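Side-chain contacts in tapirin (Caldicellulosiruptor kristjanssonii, PDB 6N2B), which probably anchors the bacterium to plant biomass by binding cellulose through its calcium-containing, beta-helical C-terminal domain: residues Leu276-Ala281 with Asn285-Asn290; Met301-Asn304 with Tyr308-Ala311; Val320-Lys323 with Asn327-Ile330. All blocks are in the same frame, centred on the assembly; numbering follows the deposited sequence.

Contact 1 of 3, residues Leu276-Ala281 with Asn285-Asn290; sequences LVFNGA and NPNTLN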
loop_
_atom_site.group_PDB
_atom_site.type_symbol
_atom_site.label_atom_id
_atom_site.label_comp_id
_atom_site.label_asym_id
_atom_site.label_seq_id
_atom_site.Cartn_x
_atom_site.Cartn_y
_atom_site.Cartn_z
ATOM N N LEU A 276 -8.177 -5.982 5.740
ATOM C CA LEU A 276 -7.659 -4.617 5.785
ATOM C C LEU A 276 -8.311 -3.901 6.959
ATOM O O LEU A 276 -9.524 -4.008 7.158
ATOM C CB LEU A 276 -7.933 -3.866 4.474
ATOM C CG LEU A 276 -7.752 -2.343 4.415
ATOM C CD1 LEU A 276 -6.344 -1.943 4.856
ATOM C CD2 LEU A 276 -8.035 -1.832 3.004
ATOM N N VAL A 277 -7.516 -3.196 7.753
ATOM C CA VAL A 277 -8.031 -2.567 8.959
ATOM C C VAL A 277 -7.426 -1.178 9.076
ATOM O O VAL A 277 -6.210 -1.042 9.237
ATOM C CB VAL A 277 -7.724 -3.388 10.227
ATOM C CG1 VAL A 277 -8.344 -2.741 11.444
ATOM C CG2 VAL A 277 -8.243 -4.799 10.085
ATOM N N PHE A 278 -8.265 -0.152 8.990
ATOM C CA PHE A 278 -7.905 1.175 9.473
ATOM C C PHE A 278 -8.310 1.248 10.936
ATOM O O PHE A 278 -9.498 1.215 11.257
ATOM C CB PHE A 278 -8.593 2.263 8.666
ATOM C CG PHE A 278 -7.995 2.475 7.329
ATOM C CD1 PHE A 278 -8.323 1.645 6.278
ATOM C CD2 PHE A 278 -7.096 3.508 7.115
ATOM C CE1 PHE A 278 -7.768 1.840 5.031
ATOM C CE2 PHE A 278 -6.544 3.710 5.870
ATOM C CZ PHE A 278 -6.886 2.873 4.824
ATOM N N ASN A 279 -7.326 1.349 11.822
ATOM C CA ASN A 279 -7.598 1.099 13.230
ATOM C C ASN A 279 -8.285 2.265 13.926
ATOM O O ASN A 279 -9.039 2.048 14.880
ATOM C CB ASN A 279 -6.304 0.759 13.945
ATOM C CG ASN A 279 -6.480 -0.375 14.895
ATOM O OD1 ASN A 279 -6.684 -1.514 14.471
ATOM N ND2 ASN A 279 -6.423 -0.084 16.194
ATOM N N GLY A 280 -8.032 3.491 13.488
ATOM C CA GLY A 280 -8.670 4.627 14.115
ATOM C C GLY A 280 -7.847 5.897 14.142
ATOM O O GLY A 280 -6.689 5.908 14.570
ATOM N N ALA A 281 -8.462 6.991 13.711
ATOM C CA ALA A 281 -7.810 8.281 13.662
ATOM C C ALA A 281 -8.489 9.273 14.598
ATOM O O ALA A 281 -9.714 9.240 14.755
ATOM C CB ALA A 281 -7.827 8.843 12.235
ATOM N N ASN A 285 -6.686 14.498 13.369
ATOM C CA ASN A 285 -5.756 14.007 12.350
ATOM C C ASN A 285 -6.381 12.798 11.657
ATOM O O ASN A 285 -5.967 11.655 11.864
ATOM C CB ASN A 285 -4.410 13.651 12.984
ATOM C CG ASN A 285 -3.292 13.494 11.960
ATOM O OD1 ASN A 285 -3.312 14.106 10.879
ATOM N ND2 ASN A 285 -2.297 12.669 12.304
ATOM N N PRO A 286 -7.392 13.020 10.820
ATOM C CA PRO A 286 -8.128 11.888 10.242
ATOM C C PRO A 286 -7.405 11.241 9.062
ATOM O O PRO A 286 -6.526 11.827 8.426
ATOM C CB PRO A 286 -9.453 12.521 9.794
ATOM C CG PRO A 286 -9.101 13.948 9.516
ATOM C CD PRO A 286 -7.996 14.319 10.463
ATOM N N ASN A 287 -7.808 10.001 8.779
ATOM C CA ASN A 287 -7.350 9.267 7.613
ATOM C C ASN A 287 -8.133 9.699 6.382
ATOM O O ASN A 287 -9.246 10.219 6.480
ATOM C CB ASN A 287 -7.527 7.754 7.790
ATOM C CG ASN A 287 -6.836 7.207 9.029
ATOM O OD1 ASN A 287 -5.759 7.667 9.432
ATOM N ND2 ASN A 287 -7.455 6.205 9.634
ATOM N N THR A 288 -7.537 9.481 5.209
ATOM C CA THR A 288 -8.290 9.500 3.963
ATOM C C THR A 288 -7.843 8.322 3.110
ATOM O O THR A 288 -6.664 7.966 3.107
ATOM C CB THR A 288 -8.124 10.819 3.169
ATOM O OG1 THR A 288 -6.749 11.057 2.883
ATOM C CG2 THR A 288 -8.658 11.995 3.949
ATOM N N LEU A 289 -8.791 7.723 2.395
ATOM C CA LEU A 289 -8.514 6.725 1.372
ATOM C C LEU A 289 -9.293 7.087 0.116
ATOM O O LEU A 289 -10.505 7.286 0.183
ATOM C CB LEU A 289 -8.904 5.319 1.850
ATOM C CG LEU A 289 -9.012 4.266 0.741
ATOM C CD1 LEU A 289 -7.641 3.876 0.212
ATOM C CD2 LEU A 289 -9.759 3.051 1.243
ATOM N N ASN A 290 -8.602 7.209 -1.015
ATOM C CA ASN A 290 -9.230 7.368 -2.329
ATOM C C ASN A 290 -8.693 6.251 -3.201
ATOM O O ASN A 290 -7.518 6.270 -3.589
ATOM C CB ASN A 290 -8.919 8.712 -2.985
ATOM C CG ASN A 290 -9.493 9.874 -2.234
ATOM O OD1 ASN A 290 -8.974 10.273 -1.184
ATOM N ND2 ASN A 290 -10.569 10.447 -2.773
HETATM O O HOH W 1 -5.603 4.225 11.597
#

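Contact 2 of 3, residues Met301-Asn304 with Tyr308-Ala311; sequences MELN and YYKA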
loop_
_atom_site.group_PDB
_atom_site.type_symbol
_atom_site.label_atom_id
_atom_site.label_comp_id
_atom_site.label_asym_id
_atom_site.label_seq_id
_atom_site.Cartn_x
_atom_site.Cartn_y
_atom_site.Cartn_z
ATOM N N MET A 301 -12.880 -5.559 5.588
ATOM C CA MET A 301 -12.337 -4.204 5.561
ATOM C C MET A 301 -12.977 -3.441 6.705
ATOM O O MET A 301 -14.169 -3.131 6.649
ATOM C CB MET A 301 -12.619 -3.496 4.243
ATOM C CG MET A 301 -12.142 -2.050 4.248
ATOM S SD MET A 301 -11.949 -1.382 2.584
ATOM C CE MET A 301 -13.664 -1.018 2.181
ATOM N N GLU A 302 -12.197 -3.140 7.732
ATOM C CA GLU A 302 -12.679 -2.437 8.909
ATOM C C GLU A 302 -12.243 -0.984 8.796
ATOM O O GLU A 302 -11.054 -0.666 8.928
ATOM C CB GLU A 302 -12.141 -3.095 10.175
ATOM C CG GLU A 302 -12.685 -2.543 11.463
ATOM C CD GLU A 302 -12.055 -3.214 12.663
ATOM O OE1 GLU A 302 -11.553 -4.356 12.507
ATOM O OE2 GLU A 302 -12.053 -2.597 13.756
ATOM N N LEU A 303 -13.206 -0.104 8.537
ATOM C CA LEU A 303 -12.938 1.317 8.356
ATOM C C LEU A 303 -13.358 2.037 9.632
ATOM O O LEU A 303 -14.443 2.614 9.728
ATOM C CB LEU A 303 -13.675 1.847 7.131
ATOM C CG LEU A 303 -13.264 1.129 5.852
ATOM C CD1 LEU A 303 -14.055 1.624 4.641
ATOM C CD2 LEU A 303 -11.775 1.303 5.627
ATOM N N ASN A 304 -12.488 1.974 10.636
ATOM C CA ASN A 304 -12.701 2.789 11.818
ATOM C C ASN A 304 -12.419 4.232 11.481
ATOM O O ASN A 304 -11.788 4.549 10.477
ATOM C CB ASN A 304 -11.822 2.348 12.980
ATOM C CG ASN A 304 -12.354 1.117 13.649
ATOM O OD1 ASN A 304 -13.350 1.180 14.377
ATOM N ND2 ASN A 304 -11.719 -0.026 13.385
ATOM N N TYR A 308 -12.282 9.790 5.802
ATOM C CA TYR A 308 -13.142 9.803 4.630
ATOM C C TYR A 308 -12.579 8.780 3.659
ATOM O O TYR A 308 -11.508 8.989 3.078
ATOM C CB TYR A 308 -13.210 11.200 4.018
ATOM C CG TYR A 308 -13.968 12.153 4.900
ATOM C CD1 TYR A 308 -13.349 12.756 6.002
ATOM C CD2 TYR A 308 -15.316 12.432 4.659
ATOM C CE1 TYR A 308 -14.047 13.627 6.833
ATOM C CE2 TYR A 308 -16.029 13.300 5.480
ATOM C CZ TYR A 308 -15.391 13.895 6.566
ATOM O OH TYR A 308 -16.102 14.756 7.381
ATOM N N TYR A 309 -13.294 7.680 3.493
ATOM C CA TYR A 309 -12.849 6.547 2.701
ATOM C C TYR A 309 -13.707 6.446 1.449
ATOM O O TYR A 309 -14.916 6.232 1.542
ATOM C CB TYR A 309 -12.956 5.275 3.529
ATOM C CG TYR A 309 -12.234 5.340 4.848
ATOM C CD1 TYR A 309 -10.885 4.997 4.940
ATOM C CD2 TYR A 309 -12.893 5.721 6.010
ATOM C CE1 TYR A 309 -10.216 5.043 6.152
ATOM C CE2 TYR A 309 -12.226 5.773 7.233
ATOM C CZ TYR A 309 -10.888 5.429 7.299
ATOM O OH TYR A 309 -10.208 5.471 8.510
ATOM N N LYS A 310 -13.084 6.578 0.288
ATOM C CA LYS A 310 -13.765 6.466 -0.991
ATOM C C LYS A 310 -13.204 5.292 -1.784
ATOM O O LYS A 310 -11.987 5.165 -1.949
ATOM C CB LYS A 310 -13.624 7.762 -1.798
ATOM C CG LYS A 310 -14.124 9.005 -1.054
ATOM C CD LYS A 310 -13.874 10.269 -1.871
ATOM C CE LYS A 310 -13.838 11.528 -1.006
ATOM N NZ LYS A 310 -15.135 12.266 -0.965
ATOM N N ALA A 311 -14.084 4.434 -2.275
ATOM C CA ALA A 311 -13.731 3.485 -3.319
ATOM C C ALA A 311 -14.726 3.633 -4.464
ATOM O O ALA A 311 -15.908 3.897 -4.241
ATOM C CB ALA A 311 -13.730 2.040 -2.806
#

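Contact 3 of 3, residues Val320-Lys323 with Asn327-Ile330; sequences VQVK and NFEI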
loop_
_atom_site.group_PDB
_atom_site.type_symbol
_atom_site.label_atom_id
_atom_site.label_comp_id
_atom_site.label_asym_id
_atom_site.label_seq_id
_atom_site.Cartn_x
_atom_site.Cartn_y
_atom_site.Cartn_z
ATOM N N VAL A 320 -17.554 -5.647 5.321
ATOM C CA VAL A 320 -17.100 -4.264 5.350
ATOM C C VAL A 320 -17.736 -3.618 6.570
ATOM O O VAL A 320 -18.956 -3.482 6.639
ATOM C CB VAL A 320 -17.474 -3.509 4.069
ATOM C CG1 VAL A 320 -16.955 -2.079 4.136
ATOM C CG2 VAL A 320 -16.944 -4.228 2.821
ATOM N N GLN A 321 -16.921 -3.252 7.544
ATOM C CA GLN A 321 -17.388 -2.495 8.690
ATOM C C GLN A 321 -17.019 -1.035 8.509
ATOM O O GLN A 321 -15.893 -0.710 8.137
ATOM C CB GLN A 321 -16.773 -2.989 9.991
ATOM C CG GLN A 321 -16.895 -4.459 10.278
ATOM C CD GLN A 321 -15.981 -4.877 11.435
ATOM O OE1 GLN A 321 -16.227 -4.529 12.601
ATOM N NE2 GLN A 321 -14.904 -5.606 11.108
ATOM N N VAL A 322 -17.967 -0.159 8.791
ATOM C CA VAL A 322 -17.741 1.272 8.819
ATOM C C VAL A 322 -18.230 1.725 10.186
ATOM O O VAL A 322 -19.434 1.671 10.462
ATOM C CB VAL A 322 -18.491 1.985 7.684
ATOM C CG1 VAL A 322 -18.233 3.485 7.701
ATOM C CG2 VAL A 322 -18.102 1.383 6.348
ATOM N N LYS A 323 -17.310 2.128 11.063
ATOM C CA LYS A 323 -17.729 2.436 12.426
ATOM C C LYS A 323 -16.838 3.506 13.039
ATOM O O LYS A 323 -15.848 3.950 12.447
ATOM C CB LYS A 323 -17.742 1.178 13.309
ATOM C CG LYS A 323 -16.392 0.529 13.504
ATOM C CD LYS A 323 -16.512 -0.940 13.879
ATOM C CE LYS A 323 -15.276 -1.417 14.649
ATOM N NZ LYS A 323 -15.379 -2.843 15.097
ATOM N N ASN A 327 -16.388 7.451 7.509
ATOM C CA ASN A 327 -17.177 7.825 6.342
ATOM C C ASN A 327 -16.708 7.001 5.162
ATOM O O ASN A 327 -15.535 7.082 4.781
ATOM C CB ASN A 327 -17.011 9.301 6.003
ATOM C CG ASN A 327 -17.971 10.172 6.734
ATOM O OD1 ASN A 327 -18.939 10.659 6.155
ATOM N ND2 ASN A 327 -17.714 10.386 8.023
ATOM N N PHE A 328 -17.619 6.251 4.555
ATOM C CA PHE A 328 -17.266 5.395 3.434
ATOM C C PHE A 328 -18.231 5.643 2.285
ATOM O O PHE A 328 -19.440 5.473 2.455
ATOM C CB PHE A 328 -17.289 3.930 3.855
ATOM C CG PHE A 328 -16.975 2.994 2.745
ATOM C CD1 PHE A 328 -16.016 3.321 1.805
ATOM C CD2 PHE A 328 -17.646 1.783 2.633
ATOM C CE1 PHE A 328 -15.733 2.458 0.772
ATOM C CE2 PHE A 328 -17.362 0.911 1.606
ATOM C CZ PHE A 328 -16.402 1.238 0.678
ATOM N N GLU A 329 -17.702 6.020 1.117
ATOM C CA GLU A 329 -18.507 6.273 -0.077
ATOM C C GLU A 329 -18.159 5.291 -1.187
ATOM O O GLU A 329 -16.981 5.088 -1.492
ATOM C CB GLU A 329 -18.298 7.687 -0.607
ATOM C CG GLU A 329 -18.403 8.794 0.412
ATOM C CD GLU A 329 -18.523 10.148 -0.266
ATOM O OE1 GLU A 329 -18.143 10.252 -1.464
ATOM O OE2 GLU A 329 -19.015 11.094 0.393
ATOM N N ILE A 330 -19.183 4.722 -1.819
ATOM C CA ILE A 330 -19.014 3.849 -2.970
ATOM C C ILE A 330 -19.421 4.617 -4.220
ATOM O O ILE A 330 -20.586 5.007 -4.368
ATOM C CB ILE A 330 -19.835 2.565 -2.822
ATOM C CG1 ILE A 330 -19.444 1.846 -1.531
ATOM C CG2 ILE A 330 -19.629 1.667 -4.039
ATOM C CD1 ILE A 330 -20.358 0.712 -1.190
#

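Contact 1 of 3, residues Leu276-Ala281 with Asn285-Asn290
The amide of Asn287 reaches the rim of the Phe278 ring, with ND2 3.7 Å from CD2 and near the ring plane. Amide and ring planes are turned 50° apart, and the two side chains run past each other in opposite directions. In Asn287, CG lies anti to the carbonyl carbon (chi1 -56°), a setting that brings the amide between the Phe278 ring and the methyl of Ala281. Farther along the ring, CZ of Phe278 meets CB of Leu289 at 4.3 Å, an apolar touch. Ala281 closes the other end: its methyl packs on the backbone of 285-287, with CB 3.4 Å from O of Asn285, and also lies against the Asn287 amide. No direct hydrogen bond joins the two segments. A water accepts from N of Gly280 and, weakly, from ND2 of Asn287, while the main partners of this buried amide lie on adjacent coils: Asn262 donates to OD1, and ND2 is bonded to OH of Tyr309. A leucine in place of Asn287 would probably leave the Asn262 amide without this acceptor and the Tyr309 hydroxyl with little beyond its weak bond to Asn304. The contact spans the inside of a parallel beta-helix, where strand 275-278 lies between strands 254-257 and 300-303 in one face, and strand 287-291 between 263-266 and 307-311 in another.

Contact 2 of 3, residues Met301-Asn304 with Tyr308-Ala311
Leu303 lies over one face of the Tyr309 ring, and the two side chains pass in opposite directions. Methyl CD2 of Leu303 sits 4.1 Å from the ring centroid, 20° off the normal, a CH-pi contact displaced toward the rim; its nearest ring atom is CD1 of Tyr309 at 3.9 Å. The other methyl, CD1 of Leu303, lies 4.0 Å from CB of Tyr309, so the leucine fork covers the root of the tyrosine as well as its ring. With CG of Tyr309 anti to the carbonyl carbon (chi1 -55°), the ring reaches across the interior to the backbone of Asn304. There its OH approaches O of Asn304 at 2.7 Å, in a weak hydrogen bond. Leu303 and Tyr309 belong to successive faces of one coil of the parallel beta-helix, their inward side chains filling the space between strands 300-303 and 307-311. The coil before supplies Asn287, whose ND2 is bonded to the same hydroxyl, and Phe278, whose ring packs edge-to-face with that of Tyr309. The buried phenol oxygen is thus held from two coils, which probably limits the swing of the ring. Asn304 contributes its backbone to this meeting, while its side chain leads elsewhere. Its ND2 donates to OE2 of Glu302 at 2.6 Å, nearly in its own amide plane but on the anti side of the carboxylate and 34° out of the carboxylate plane. Its OD1 accepts from Asn324 on the following coil.

Contact 3 of 3, residues Val320-Lys323 with Asn327-Ile330
Val322 and Val320 both pack against Phe328 inside one coil of the parallel beta-helix, where strands 320-322 and 327-330 face each other across the interior. The axes of these short strands come within 8.2 Å, and their directions differ by 132°, as befits successive faces of a coil rather than paired strands.

The contact between the segments is apolar. Methyl CG2 of Val322 lies 3.7 Å from CB of Phe328 and 3.8 Å from CD2, at the root of the aromatic side chain, while CG1 of the same valine also borders that CB. Farther out, CG1 of Val320 meets CE2 of Phe328 at 3.9 Å. Each valine crosses the phenylalanine at about a right angle. CG of Phe328 stands anti to its own N (chi1 178°), which lays the ring past Val322 and brings CE2 beside Val320. The same ring touches Met301, Leu303 and Tyr309 of the coil before and Thr347 of the coil after.

Polar contacts stay off this interface, and no hydrogen bond crosses it. Asn327 points away from strand 320-322 and accepts at OD1 from NE of Arg346. On the outward side of strand 320-322, the long side chains of Lys323 and Gln321 join: NZ of Lys323 donates to OE1 of Gln321 at 3.1 Å, tilted 29° from the carbonyl plane.

Overall arrangement
The three contacts follow one another along the chain as successive coils of the beta-helix, each spanning the same two faces, both built of parallel strands, and all three are buried. Contact 2 touches both others, its centre about 7 Å from that of contact 1 and about 5 Å from that of contact 3; contacts 1 and 3 do not meet. Backbone pairing joins the coils on both faces: N of Phe278 probably bonds to O of Glu302, and N of Tyr309 to O of Asn327. Across the interior the chemistry changes from an amide and a water beside an aromatic ring in contact 1, through a CH-pi contact with one weak hydroxyl bond in contact 2, to purely apolar packing in contact 3.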